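Local atomic coordinates of Rubredoxin\:oxygen oxidoreductase (Desulfovibrio gigas, PDB entry 1E5D), a protein that catalyses the four-electron reduction of one oxygen molecule to two water molecules, with a diiron centre and flavin mononucleotide as cofactors. Residues V76-E81 with D149-W154; L161-I166 with E220-D225; E175-Q180 with G227-G232. All blocks are in the same frame, centred on the assembly; numbering follows the deposited sequence.

Contact 1: residues V76-E81 with D149-W154. With FEO (mu-oxo-diiron), chain D.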
ATOM      1  N   VAL A  76      -4.559  36.658  -9.795  1.00 14.32           N
ATOM      2  CA  VAL A  76      -3.175  36.282  -9.483  1.00 20.39           C
ATOM      3  C   VAL A  76      -3.101  34.786  -9.214  1.00 20.83           C
ATOM      4  O   VAL A  76      -3.644  34.307  -8.215  1.00 22.41           O
ATOM      5  CB  VAL A  76      -2.623  37.059  -8.280  1.00 22.27           C
ATOM      6  CG1 VAL A  76      -1.303  36.450  -7.833  1.00 11.73           C
ATOM      7  CG2 VAL A  76      -2.440  38.534  -8.611  1.00 23.24           C
ATOM      8  N   ILE A  77      -2.447  34.032 -10.095  1.00 18.72           N
ATOM      9  CA  ILE A  77      -2.353  32.589  -9.873  1.00 11.96           C
ATOM     10  C   ILE A  77      -0.968  32.212  -9.356  1.00 13.50           C
ATOM     11  O   ILE A  77       0.014  32.262 -10.084  1.00 21.20           O
ATOM     12  CB  ILE A  77      -2.663  31.790 -11.139  1.00  8.57           C
ATOM     13  CG1 ILE A  77      -3.901  32.299 -11.879  1.00 12.48           C
ATOM     14  CG2 ILE A  77      -2.816  30.314 -10.802  1.00  7.53           C
ATOM     15  CD1 ILE A  77      -5.131  32.255 -10.989  1.00 22.51           C
ATOM     16  N   GLN A  78      -0.985  31.847  -8.078  1.00 17.49           N
ATOM     17  CA  GLN A  78       0.204  31.613  -7.283  1.00 16.79           C
ATOM     18  C   GLN A  78       0.669  30.167  -7.294  1.00 18.97           C
ATOM     19  O   GLN A  78       1.776  29.906  -6.818  1.00 33.09           O
ATOM     20  CB  GLN A  78      -0.041  32.012  -5.823  1.00 15.65           C
ATOM     21  CG  GLN A  78      -0.902  33.264  -5.680  1.00 16.90           C
ATOM     22  CD  GLN A  78      -0.634  33.923  -4.337  1.00 23.58           C
ATOM     23  OE1 GLN A  78       0.344  34.660  -4.211  1.00 26.19           O
ATOM     24  NE2 GLN A  78      -1.483  33.640  -3.358  1.00 21.69           N
ATOM     25  N   HIS A  79      -0.151  29.268  -7.811  1.00 16.89           N
ATOM     26  CA  HIS A  79       0.216  27.832  -7.764  1.00 18.12           C
ATOM     27  C   HIS A  79      -0.639  27.165  -8.827  1.00 16.48           C
ATOM     28  O   HIS A  79      -1.821  27.529  -8.933  1.00 16.01           O
ATOM     29  CB  HIS A  79       0.034  27.353  -6.342  1.00 15.45           C
ATOM     30  CG  HIS A  79       0.243  25.939  -5.944  1.00 19.41           C
ATOM     31  ND1 HIS A  79       1.173  25.104  -6.512  1.00 19.28           N
ATOM     32  CD2 HIS A  79      -0.380  25.181  -4.993  1.00 14.97           C
ATOM     33  CE1 HIS A  79       1.119  23.912  -5.949  1.00 19.49           C
ATOM     34  NE2 HIS A  79       0.173  23.931  -5.014  1.00 14.91           N
ATOM     35  N   LEU A  80      -0.100  26.263  -9.642  1.00 16.96           N
ATOM     36  CA  LEU A  80      -0.907  25.782 -10.770  1.00 19.45           C
ATOM     37  C   LEU A  80      -1.539  24.424 -10.507  1.00 20.13           C
ATOM     38  O   LEU A  80      -2.290  23.897 -11.324  1.00 25.02           O
ATOM     39  CB  LEU A  80      -0.063  25.744 -12.050  1.00 19.47           C
ATOM     40  CG  LEU A  80      -0.122  27.028 -12.885  1.00 22.56           C
ATOM     41  CD1 LEU A  80      -1.565  27.328 -13.260  1.00 20.36           C
ATOM     42  CD2 LEU A  80       0.502  28.199 -12.139  1.00 16.20           C
ATOM     43  N   GLU A  81      -1.253  23.845  -9.350  1.00 18.61           N
ATOM     44  CA  GLU A  81      -1.939  22.631  -8.920  1.00 15.54           C
ATOM     45  C   GLU A  81      -3.445  22.860  -8.997  1.00 20.18           C
ATOM     46  O   GLU A  81      -3.925  23.950  -8.673  1.00 18.11           O
ATOM     47  CB  GLU A  81      -1.472  22.270  -7.518  1.00 11.24           C
ATOM     48  CG  GLU A  81      -2.117  21.035  -6.921  1.00 17.14           C
ATOM     49  CD  GLU A  81      -1.314  20.519  -5.748  1.00 19.80           C
ATOM     50  OE1 GLU A  81      -0.306  21.159  -5.391  1.00 28.57           O
ATOM     51  OE2 GLU A  81      -1.706  19.470  -5.205  1.00 21.71           O
ATOM     52  N   ASP A 149       6.426  26.535  -9.298  1.00 21.84           N
ATOM     53  CA  ASP A 149       5.684  27.739  -9.649  1.00 24.05           C
ATOM     54  C   ASP A 149       5.262  28.565  -8.442  1.00 27.42           C
ATOM     55  O   ASP A 149       4.835  29.712  -8.575  1.00 25.02           O
ATOM     56  CB  ASP A 149       4.421  27.381 -10.443  1.00 27.16           C
ATOM     57  CG  ASP A 149       3.632  26.245  -9.818  1.00 34.49           C
ATOM     58  OD1 ASP A 149       2.852  26.512  -8.880  1.00 23.81           O
ATOM     59  OD2 ASP A 149       3.786  25.085 -10.254  1.00 51.17           O
ATOM     60  N   SER A 150       5.365  27.975  -7.263  1.00 27.56           N
ATOM     61  CA  SER A 150       4.946  28.619  -6.027  1.00 24.54           C
ATOM     62  C   SER A 150       5.514  30.019  -5.836  1.00 27.38           C
ATOM     63  O   SER A 150       6.713  30.283  -5.958  1.00 34.35           O
ATOM     64  CB  SER A 150       5.362  27.729  -4.844  1.00 20.75           C
ATOM     65  OG  SER A 150       5.036  28.336  -3.608  1.00 26.28           O
ATOM     66  N   MET A 151       4.628  30.946  -5.498  1.00 23.66           N
ATOM     67  CA  MET A 151       4.993  32.296  -5.116  1.00 25.52           C
ATOM     68  C   MET A 151       3.974  32.837  -4.123  1.00 25.34           C
ATOM     69  O   MET A 151       2.855  32.333  -4.063  1.00 23.55           O
ATOM     70  CB  MET A 151       5.068  33.222  -6.328  1.00 23.91           C
ATOM     71  CG  MET A 151       3.704  33.801  -6.671  1.00 28.86           C
ATOM     72  SD  MET A 151       3.781  34.973  -8.039  1.00 33.23           S
ATOM     73  CE  MET A 151       2.044  35.097  -8.446  1.00 16.93           C
ATOM     74  N   VAL A 152       4.347  33.846  -3.341  1.00 25.22           N
ATOM     75  CA  VAL A 152       3.381  34.360  -2.365  1.00 20.18           C
ATOM     76  C   VAL A 152       3.171  35.850  -2.578  1.00 27.78           C
ATOM     77  O   VAL A 152       3.948  36.493  -3.290  1.00 32.65           O
ATOM     78  CB  VAL A 152       3.842  34.054  -0.933  1.00 23.01           C
ATOM     79  CG1 VAL A 152       4.182  32.571  -0.800  1.00 15.85           C
ATOM     80  CG2 VAL A 152       5.043  34.904  -0.549  1.00 20.61           C
ATOM     81  N   SER A 153       2.120  36.404  -1.973  1.00 23.86           N
ATOM     82  CA  SER A 153       1.796  37.808  -2.198  1.00 14.21           C
ATOM     83  C   SER A 153       1.758  38.583  -0.889  1.00 14.18           C
ATOM     84  O   SER A 153       1.149  38.159   0.083  1.00 24.74           O
ATOM     85  CB  SER A 153       0.455  37.975  -2.913  1.00 12.76           C
ATOM     86  OG  SER A 153       0.606  37.697  -4.292  1.00 23.44           O
ATOM     87  N   TRP A 154       2.429  39.722  -0.918  1.00 16.50           N
ATOM     88  CA  TRP A 154       2.590  40.540   0.270  1.00 22.91           C
ATOM     89  C   TRP A 154       1.961  41.920   0.105  1.00 23.60           C
ATOM     90  O   TRP A 154       2.253  42.639  -0.849  1.00 22.09           O
ATOM     91  CB  TRP A 154       4.079  40.696   0.567  1.00 28.48           C
ATOM     92  CG  TRP A 154       4.424  41.487   1.786  1.00 31.53           C
ATOM     93  CD1 TRP A 154       5.302  42.532   1.868  1.00 26.85           C
ATOM     94  CD2 TRP A 154       3.897  41.296   3.106  1.00 32.42           C
ATOM     95  NE1 TRP A 154       5.352  43.003   3.156  1.00 28.57           N
ATOM     96  CE2 TRP A 154       4.501  42.263   3.936  1.00 32.29           C
ATOM     97  CE3 TRP A 154       2.975  40.405   3.664  1.00 37.16           C
ATOM     98  CZ2 TRP A 154       4.208  42.354   5.297  1.00 35.99           C
ATOM     99  CZ3 TRP A 154       2.687  40.500   5.016  1.00 40.69           C
ATOM    100  CH2 TRP A 154       3.302  41.471   5.820  1.00 39.36           C
TER
HETATM  101 FE1  FEO D 404      -3.332  23.192  -2.276  1.00 11.81          FE
HETATM  102 FE2  FEO D 404      -0.422  22.337  -3.724  1.00 15.50          FE
HETATM  103  O   FEO D 404      -2.624  22.813  -3.830  1.00 24.07           O
HETATM  104  O   HOH W   1       2.386  31.100 -10.168  1.00 50.12           O
HETATM  105  O   HOH W   2      -4.278  25.171  -3.326  1.00 23.72           O

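Contact 2: residues L161-I166 with E220-D225. With FEO (mu-oxo-diiron), chain D.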
ATOM      1  N   LEU A 161      -0.089  38.573   4.256  1.00 19.92           N
ATOM      2  CA  LEU A 161       0.626  37.601   3.442  1.00 18.18           C
ATOM      3  C   LEU A 161      -0.358  36.546   2.935  1.00 17.33           C
ATOM      4  O   LEU A 161      -0.961  35.829   3.735  1.00 22.21           O
ATOM      5  CB  LEU A 161       1.750  36.949   4.233  1.00 17.87           C
ATOM      6  CG  LEU A 161       2.615  35.953   3.462  1.00 19.94           C
ATOM      7  CD1 LEU A 161       3.389  36.640   2.347  1.00 15.67           C
ATOM      8  CD2 LEU A 161       3.548  35.226   4.425  1.00 17.64           C
ATOM      9  N   ILE A 162      -0.509  36.485   1.624  1.00 17.45           N
ATOM     10  CA  ILE A 162      -1.307  35.472   0.945  1.00 19.10           C
ATOM     11  C   ILE A 162      -0.362  34.414   0.372  1.00 20.51           C
ATOM     12  O   ILE A 162       0.293  34.734  -0.620  1.00 15.04           O
ATOM     13  CB  ILE A 162      -2.179  36.105  -0.148  1.00 20.06           C
ATOM     14  CG1 ILE A 162      -3.011  37.296   0.346  1.00 19.99           C
ATOM     15  CG2 ILE A 162      -3.061  35.049  -0.801  1.00 14.75           C
ATOM     16  CD1 ILE A 162      -3.721  38.082  -0.730  1.00 13.87           C
ATOM     17  N   SER A 163      -0.300  33.247   1.000  1.00 21.41           N
ATOM     18  CA  SER A 163       0.771  32.277   0.902  1.00 19.10           C
ATOM     19  C   SER A 163       0.516  30.979   0.153  1.00 21.30           C
ATOM     20  O   SER A 163       1.343  30.060   0.289  1.00 20.90           O
ATOM     21  CB  SER A 163       1.185  31.852   2.337  1.00  4.81           C
ATOM     22  OG  SER A 163       0.004  31.532   3.052  1.00 15.64           O
ATOM     23  N   ASN A 164      -0.540  30.841  -0.619  1.00 20.41           N
ATOM     24  CA  ASN A 164      -0.888  29.585  -1.289  1.00 12.71           C
ATOM     25  C   ASN A 164      -0.884  28.434  -0.283  1.00 11.53           C
ATOM     26  O   ASN A 164      -1.486  28.574   0.785  1.00 13.96           O
ATOM     27  CB  ASN A 164      -0.037  29.334  -2.514  1.00 14.33           C
ATOM     28  CG  ASN A 164       1.376  28.842  -2.476  1.00 25.15           C
ATOM     29  OD1 ASN A 164       1.590  27.637  -2.272  1.00 35.11           O
ATOM     30  ND2 ASN A 164       2.355  29.712  -2.673  1.00 25.58           N
ATOM     31  N   ASP A 165      -0.321  27.280  -0.592  1.00  9.04           N
ATOM     32  CA  ASP A 165      -0.384  26.139   0.305  1.00 10.83           C
ATOM     33  C   ASP A 165       0.427  26.346   1.577  1.00 17.79           C
ATOM     34  O   ASP A 165       0.187  25.713   2.603  1.00 18.76           O
ATOM     35  CB  ASP A 165       0.135  24.891  -0.421  1.00  8.85           C
ATOM     36  CG  ASP A 165      -0.828  24.344  -1.449  1.00 14.45           C
ATOM     37  OD1 ASP A 165      -2.056  24.423  -1.237  1.00 21.92           O
ATOM     38  OD2 ASP A 165      -0.357  23.823  -2.491  1.00 15.48           O
ATOM     39  N   ILE A 166       1.430  27.218   1.540  1.00 20.68           N
ATOM     40  CA  ILE A 166       2.295  27.418   2.703  1.00 21.22           C
ATOM     41  C   ILE A 166       1.487  27.905   3.899  1.00 20.51           C
ATOM     42  O   ILE A 166       0.714  28.865   3.789  1.00 23.72           O
ATOM     43  CB  ILE A 166       3.419  28.414   2.350  1.00 18.58           C
ATOM     44  CG1 ILE A 166       4.118  28.046   1.035  1.00 17.40           C
ATOM     45  CG2 ILE A 166       4.431  28.590   3.468  1.00  7.18           C
ATOM     46  CD1 ILE A 166       4.957  29.164   0.457  1.00 21.29           C
ATOM     47  N   GLU A 220       0.299  40.394   9.866  1.00 27.39           N
ATOM     48  CA  GLU A 220      -0.781  40.474  10.833  1.00 28.21           C
ATOM     49  C   GLU A 220      -1.832  39.419  10.480  1.00 24.55           C
ATOM     50  O   GLU A 220      -2.610  38.979  11.312  1.00 20.22           O
ATOM     51  CB  GLU A 220      -1.406  41.864  10.868  1.00 32.59           C
ATOM     52  CG  GLU A 220      -1.305  42.537  12.230  1.00 44.28           C
ATOM     53  CD  GLU A 220      -0.490  43.813  12.209  1.00 55.41           C
ATOM     54  OE1 GLU A 220      -1.079  44.885  11.949  1.00 79.25           O
ATOM     55  OE2 GLU A 220       0.734  43.766  12.457  1.00 68.48           O
ATOM     56  N   PHE A 221      -1.802  39.028   9.217  1.00 16.89           N
ATOM     57  CA  PHE A 221      -2.640  38.018   8.624  1.00 19.04           C
ATOM     58  C   PHE A 221      -1.877  37.115   7.665  1.00 26.81           C
ATOM     59  O   PHE A 221      -1.266  37.605   6.707  1.00 22.84           O
ATOM     60  CB  PHE A 221      -3.747  38.690   7.812  1.00 19.37           C
ATOM     61  CG  PHE A 221      -4.817  39.352   8.652  1.00 21.73           C
ATOM     62  CD1 PHE A 221      -5.846  38.590   9.178  1.00 23.93           C
ATOM     63  CD2 PHE A 221      -4.773  40.714   8.895  1.00 22.59           C
ATOM     64  CE1 PHE A 221      -6.829  39.195   9.939  1.00 27.70           C
ATOM     65  CE2 PHE A 221      -5.758  41.325   9.648  1.00 22.79           C
ATOM     66  CZ  PHE A 221      -6.785  40.559  10.170  1.00 24.20           C
ATOM     67  N   ILE A 222      -1.924  35.802   7.895  1.00 21.31           N
ATOM     68  CA  ILE A 222      -1.433  34.912   6.842  1.00 18.98           C
ATOM     69  C   ILE A 222      -2.615  34.145   6.246  1.00 15.32           C
ATOM     70  O   ILE A 222      -3.382  33.551   6.990  1.00 15.43           O
ATOM     71  CB  ILE A 222      -0.367  33.914   7.303  1.00 18.25           C
ATOM     72  CG1 ILE A 222       0.937  34.602   7.701  1.00 14.03           C
ATOM     73  CG2 ILE A 222      -0.160  32.855   6.226  1.00 15.04           C
ATOM     74  CD1 ILE A 222       1.824  33.796   8.622  1.00 22.14           C
ATOM     75  N   CYS A 223      -2.722  34.200   4.936  1.00 18.59           N
ATOM     76  CA  CYS A 223      -3.844  33.677   4.175  1.00 20.36           C
ATOM     77  C   CYS A 223      -3.410  32.561   3.234  1.00 27.40           C
ATOM     78  O   CYS A 223      -2.963  32.812   2.114  1.00 27.13           O
ATOM     79  CB  CYS A 223      -4.495  34.825   3.393  1.00 19.07           C
ATOM     80  SG  CYS A 223      -4.995  36.220   4.437  1.00 20.71           S
ATOM     81  N   PRO A 224      -3.531  31.327   3.714  1.00 23.03           N
ATOM     82  CA  PRO A 224      -3.230  30.138   2.913  1.00 20.72           C
ATOM     83  C   PRO A 224      -4.438  29.606   2.136  1.00 18.59           C
ATOM     84  O   PRO A 224      -5.588  29.976   2.394  1.00 17.35           O
ATOM     85  CB  PRO A 224      -2.801  29.145   3.998  1.00 16.53           C
ATOM     86  CG  PRO A 224      -3.643  29.494   5.170  1.00 19.91           C
ATOM     87  CD  PRO A 224      -3.940  30.964   5.081  1.00 19.14           C
ATOM     88  N   ASP A 225      -4.148  28.733   1.180  1.00 13.36           N
ATOM     89  CA  ASP A 225      -5.070  28.050   0.299  1.00 14.16           C
ATOM     90  C   ASP A 225      -6.050  27.128   1.018  1.00 13.80           C
ATOM     91  O   ASP A 225      -7.158  26.962   0.526  1.00 12.98           O
ATOM     92  CB  ASP A 225      -4.288  27.155  -0.674  1.00 18.02           C
ATOM     93  CG  ASP A 225      -3.724  27.924  -1.845  1.00 20.14           C
ATOM     94  OD1 ASP A 225      -4.109  29.095  -2.028  1.00 29.79           O
ATOM     95  OD2 ASP A 225      -2.869  27.355  -2.555  1.00 19.59           O
TER
HETATM   96 FE1  FEO D 404      -3.332  23.192  -2.276  1.00 11.81          FE
HETATM   97 FE2  FEO D 404      -0.422  22.337  -3.724  1.00 15.50          FE
HETATM   98  O   FEO D 404      -2.624  22.813  -3.830  1.00 24.07           O
HETATM   99  O   HOH W   3      -3.330  31.603  -0.626  1.00 18.94           O
HETATM  100  O   HOH W   2      -4.278  25.171  -3.326  1.00 23.72           O

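Contact 3: residues E175-Q180 with G227-G232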
ATOM      1  N   GLU A 175     -15.345  27.914  11.796  1.00 15.58           N
ATOM      2  CA  GLU A 175     -14.359  28.892  12.234  1.00 15.80           C
ATOM      3  C   GLU A 175     -13.316  29.095  11.134  1.00 21.29           C
ATOM      4  O   GLU A 175     -12.714  28.113  10.694  1.00 28.47           O
ATOM      5  CB  GLU A 175     -13.667  28.463  13.512  1.00 23.45           C
ATOM      6  CG  GLU A 175     -14.472  28.132  14.741  1.00 28.37           C
ATOM      7  CD  GLU A 175     -15.441  26.980  14.617  1.00 33.28           C
ATOM      8  OE1 GLU A 175     -15.053  25.800  14.694  1.00 42.52           O
ATOM      9  OE2 GLU A 175     -16.632  27.291  14.383  1.00 56.53           O
ATOM     10  N   ARG A 176     -13.099  30.325  10.679  1.00 20.83           N
ATOM     11  CA  ARG A 176     -12.154  30.548   9.590  1.00 18.69           C
ATOM     12  C   ARG A 176     -10.860  31.203  10.066  1.00 17.35           C
ATOM     13  O   ARG A 176      -9.953  31.465   9.268  1.00 21.67           O
ATOM     14  CB  ARG A 176     -12.786  31.391   8.483  1.00 18.35           C
ATOM     15  CG  ARG A 176     -14.240  31.141   8.167  1.00 19.07           C
ATOM     16  CD  ARG A 176     -14.591  29.666   8.033  1.00 25.60           C
ATOM     17  NE  ARG A 176     -13.580  28.971   7.240  1.00 29.46           N
ATOM     18  CZ  ARG A 176     -13.574  29.042   5.913  1.00 50.06           C
ATOM     19  NH1 ARG A 176     -14.517  29.753   5.306  1.00 69.78           N
ATOM     20  NH2 ARG A 176     -12.640  28.406   5.222  1.00 61.10           N
ATOM     21  N   PHE A 177     -10.739  31.476  11.365  1.00 16.05           N
ATOM     22  CA  PHE A 177      -9.532  32.144  11.847  1.00 15.83           C
ATOM     23  C   PHE A 177      -8.795  31.340  12.905  1.00 17.00           C
ATOM     24  O   PHE A 177      -9.402  30.652  13.716  1.00 16.48           O
ATOM     25  CB  PHE A 177      -9.902  33.533  12.378  1.00 19.24           C
ATOM     26  CG  PHE A 177     -10.357  34.442  11.237  1.00 16.80           C
ATOM     27  CD1 PHE A 177      -9.439  34.995  10.361  1.00 13.76           C
ATOM     28  CD2 PHE A 177     -11.701  34.706  11.063  1.00 15.86           C
ATOM     29  CE1 PHE A 177      -9.877  35.804   9.332  1.00 18.64           C
ATOM     30  CE2 PHE A 177     -12.139  35.533  10.039  1.00 18.65           C
ATOM     31  CZ  PHE A 177     -11.222  36.084   9.166  1.00 13.83           C
ATOM     32  N   SER A 178      -7.469  31.444  12.867  1.00 15.20           N
ATOM     33  CA  SER A 178      -6.612  30.642  13.733  1.00 21.49           C
ATOM     34  C   SER A 178      -6.927  30.858  15.206  1.00 27.31           C
ATOM     35  O   SER A 178      -6.782  29.950  16.025  1.00 24.60           O
ATOM     36  CB  SER A 178      -5.140  30.953  13.446  1.00 20.17           C
ATOM     37  OG  SER A 178      -4.865  32.330  13.627  1.00 25.88           O
ATOM     38  N   ASP A 179      -7.358  32.065  15.570  1.00 29.72           N
ATOM     39  CA  ASP A 179      -7.633  32.351  16.972  1.00 24.56           C
ATOM     40  C   ASP A 179      -8.957  31.762  17.436  1.00 19.41           C
ATOM     41  O   ASP A 179      -9.310  31.884  18.603  1.00 38.96           O
ATOM     42  CB  ASP A 179      -7.672  33.863  17.218  1.00 28.03           C
ATOM     43  CG  ASP A 179      -8.731  34.556  16.384  1.00 36.18           C
ATOM     44  OD1 ASP A 179      -9.897  34.658  16.826  1.00 66.06           O
ATOM     45  OD2 ASP A 179      -8.397  35.009  15.274  1.00 37.70           O
ATOM     46  N   GLN A 180      -9.713  31.148  16.531  1.00 21.96           N
ATOM     47  CA  GLN A 180     -11.012  30.614  16.923  1.00 22.97           C
ATOM     48  C   GLN A 180     -10.953  29.107  17.126  1.00 22.86           C
ATOM     49  O   GLN A 180     -11.966  28.503  17.471  1.00 36.98           O
ATOM     50  CB  GLN A 180     -12.072  30.923  15.872  1.00 22.69           C
ATOM     51  CG  GLN A 180     -12.193  32.388  15.504  1.00 27.01           C
ATOM     52  CD  GLN A 180     -13.119  32.559  14.312  1.00 33.87           C
ATOM     53  OE1 GLN A 180     -12.863  32.012  13.239  1.00 46.90           O
ATOM     54  NE2 GLN A 180     -14.186  33.318  14.513  1.00 48.46           N
ATOM     55  N   GLY A 227      -7.593  25.773   4.948  1.00 15.11           N
ATOM     56  CA  GLY A 227      -7.683  25.889   6.395  1.00 17.91           C
ATOM     57  C   GLY A 227      -7.937  27.319   6.829  1.00 19.71           C
ATOM     58  O   GLY A 227      -8.367  28.157   6.031  1.00 23.22           O
ATOM     59  N   VAL A 228      -7.665  27.580   8.106  1.00 15.30           N
ATOM     60  CA  VAL A 228      -8.013  28.873   8.684  1.00 19.07           C
ATOM     61  C   VAL A 228      -6.964  29.933   8.382  1.00 24.47           C
ATOM     62  O   VAL A 228      -5.822  29.651   8.039  1.00 26.13           O
ATOM     63  CB  VAL A 228      -8.210  28.782  10.209  1.00 18.42           C
ATOM     64  CG1 VAL A 228      -9.378  27.861  10.519  1.00 20.69           C
ATOM     65  CG2 VAL A 228      -6.935  28.297  10.872  1.00  4.24           C
ATOM     66  N   ILE A 229      -7.412  31.175   8.521  1.00 22.88           N
ATOM     67  CA  ILE A 229      -6.530  32.320   8.346  1.00 18.92           C
ATOM     68  C   ILE A 229      -5.800  32.648   9.638  1.00 17.19           C
ATOM     69  O   ILE A 229      -6.409  32.611  10.712  1.00 18.95           O
ATOM     70  CB  ILE A 229      -7.344  33.541   7.882  1.00 20.79           C
ATOM     71  CG1 ILE A 229      -7.793  33.426   6.422  1.00 22.79           C
ATOM     72  CG2 ILE A 229      -6.575  34.827   8.128  1.00 17.33           C
ATOM     73  CD1 ILE A 229      -9.115  34.115   6.152  1.00 41.03           C
ATOM     74  N   PHE A 230      -4.512  32.959   9.551  1.00 20.08           N
ATOM     75  CA  PHE A 230      -3.767  33.363  10.744  1.00 22.04           C
ATOM     76  C   PHE A 230      -4.006  34.842  11.017  1.00 22.06           C
ATOM     77  O   PHE A 230      -3.545  35.698  10.256  1.00 23.78           O
ATOM     78  CB  PHE A 230      -2.274  33.065  10.585  1.00 17.54           C
ATOM     79  CG  PHE A 230      -1.994  31.566  10.598  1.00 15.09           C
ATOM     80  CD1 PHE A 230      -1.845  30.894  11.797  1.00 16.18           C
ATOM     81  CD2 PHE A 230      -1.896  30.863   9.409  1.00 11.18           C
ATOM     82  CE1 PHE A 230      -1.610  29.531  11.817  1.00 18.22           C
ATOM     83  CE2 PHE A 230      -1.665  29.500   9.424  1.00 11.32           C
ATOM     84  CZ  PHE A 230      -1.527  28.834  10.627  1.00 11.03           C
ATOM     85  N   ARG A 231      -4.737  35.111  12.093  1.00 16.23           N
ATOM     86  CA  ARG A 231      -5.154  36.478  12.403  1.00 22.55           C
ATOM     87  C   ARG A 231      -4.446  37.021  13.632  1.00 25.30           C
ATOM     88  O   ARG A 231      -4.643  36.560  14.752  1.00 32.93           O
ATOM     89  CB  ARG A 231      -6.664  36.500  12.597  1.00 26.96           C
ATOM     90  CG  ARG A 231      -7.303  37.842  12.910  1.00 21.49           C
ATOM     91  CD  ARG A 231      -8.431  37.616  13.897  1.00 28.24           C
ATOM     92  NE  ARG A 231      -9.766  37.694  13.326  1.00 29.07           N
ATOM     93  CZ  ARG A 231     -10.812  37.011  13.772  1.00 26.88           C
ATOM     94  NH1 ARG A 231     -10.689  36.182  14.799  1.00 17.88           N
ATOM     95  NH2 ARG A 231     -12.001  37.141  13.202  1.00 48.01           N
ATOM     96  N   GLY A 232      -3.604  38.023  13.415  1.00 22.96           N
ATOM     97  CA  GLY A 232      -2.831  38.629  14.477  1.00 20.58           C
ATOM     98  C   GLY A 232      -1.358  38.284  14.384  1.00 31.23           C
ATOM     99  O   GLY A 232      -0.986  37.146  14.085  1.00 43.60           O
TER

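Contact 1: residues V76-E81 with D149-W154
H79 is held by D149 at one ring nitrogen and binds iron through the other. Its CB lies 3.9 Å and its CG 4.0 Å from D149 OD1. With CG anti to the backbone N (chi1 177°), ND1 turns to D149 OD1 and donates to it at 3.2 Å; the acceptor lies in the ring plane and offers its syn lone pair. Ring and carboxylate are nearly coplanar, and E81 CB sits over one ring face. At the far end NE2 binds iron FE2 at 2.1 Å. L80 N also donates to D149 OD1, at 3.1 Å, but from above the carboxylate plane, so two donors grip one oxygen and D149 helps fix the rotation of the ring. E81 OE1 is another ligand of iron FE2, at 2.0 Å; H146 and D165 complete its protein ligands. Farther along, S153 OG donates to Q78 OE1 at 3.0 Å from above the amide carbonyl, while Q78 NE2 turns to D49. M151 CE packs on V76 CG1 at 3.7 Å, the two side chains crossing at about a right angle. H79 and E81 open the H-x-E-x-D-H metal-binding motif of the metallo-beta-lactamase fold, in the loop that follows strand 74-77.

Contact 2: residues L161-I166 with E220-D225
D225 N donates to N164 O at 2.7 Å, and C223 N to L161 O, also at 2.7 Å; the first donor stands well above the carbonyl plane, whereas the second approaches nearly along the C=O axis. L161 N to F221 O and S163 N to C223 O extend the ladder between the two parallel strands, whose short segments are inclined at 25°. Where the first strand ends, a type II' turn from S163 to I166 swings D165 into the metal site. N164 takes the positive phi (51°) of that turn, and S163 OG bonds to I166 O across it at 2.9 Å. D165 then bridges the irons with its two oxygens: OD1 binds iron FE1 at 2.0 Å and OD2 binds iron FE2 at 1.9 Å. D225 serves as second shell. Its OD2 accepts a hydrogen bond from the iron-bound water at 2.7 Å and another from H84, while its carboxylate lies against the N164 peptide. The same water donates to the bridging oxo atom, so one water is held by iron FE1, D225 and the oxo atom. N164 ND2 is tied to M151 O of the neighbouring strand and S150 OG just before it. Outward from the metals, side-chain packing takes over. L161 CD2 meets I222 CG1 at 4.2 Å on one face of the sheet, and I162 CG1 lies as far from C223 CB on the other. I222 CG2 comes within 3.4 Å of S163 OG, and P224 CB rests beside the carbonyl oxygens of N164 and I166. Parallel neighbours joined through helices 183-198 and 202-214 form a beta-alpha-beta crossover, and metal ligands in loops at strand ends, here D165 and H226, mark the metallo-beta-lactamase fold.

Contact 3: residues E175-Q180 with G227-G232
R176 O accepts from I229 N at 2.7 Å with an almost straight bond (174°), and S178 N returns one to I229 O, also at 2.7 Å. The two backbones run in step here, but F177 and I229 form a single bridge, which ties this loop of the metallo-beta-lactamase domain to the residue just before the edge strand 230-231 of the second sheet. Beyond the bridge the chain winds into the 3-10 segment 178-180, where Q180 N bonds back to F177 O and Q180 OE1 accepts from F177 N. S178 OG, placed between its backbone N and carbonyl carbon (chi1 58°), accepts from R231 N at 3.2 Å and has a second partner in Q235; its CB rests against the F230 ring. V228 CG1 lies 3.4 Å from E175 O, and CG2 faces S178 CA. The F177 ring has two neighbours. I229 lies beside it and points the same way, its CB 3.6 Å from F177 CD1. Over one face, the R231 guanidinium stacks nearly flat, planes 18° apart, in a cation-pi arrangement. Bends along the R231 chain bring that group over the ring and leave its edge for D179, where NH1 makes a salt bridge with OD2, on its syn lone pair, at 2.6 Å.

How the contacts relate
Contacts 1 and 2 are buried and meet at the diiron centre, to which they bring H79, E81 and D165 as ligands and a shared water; contact 3 is partly buried, with its nearest atoms about 9 Å from contact 1. One mixed sheet passes through all three: strand 151-155 neighbours 160-164, which neighbours 221-224, which in turn neighbours 230-231. S153 O pairs with I162 N, and I222 O with F230 N, at these seams. Contact 1 adds strand 74-77 of the other sheet. Their chemistry follows their place: metal ligation with a buried second shell in contacts 1 and 2, regular ladder bonding in contact 2, and a solvent-side ion pair with cation-pi stacking in contact 3.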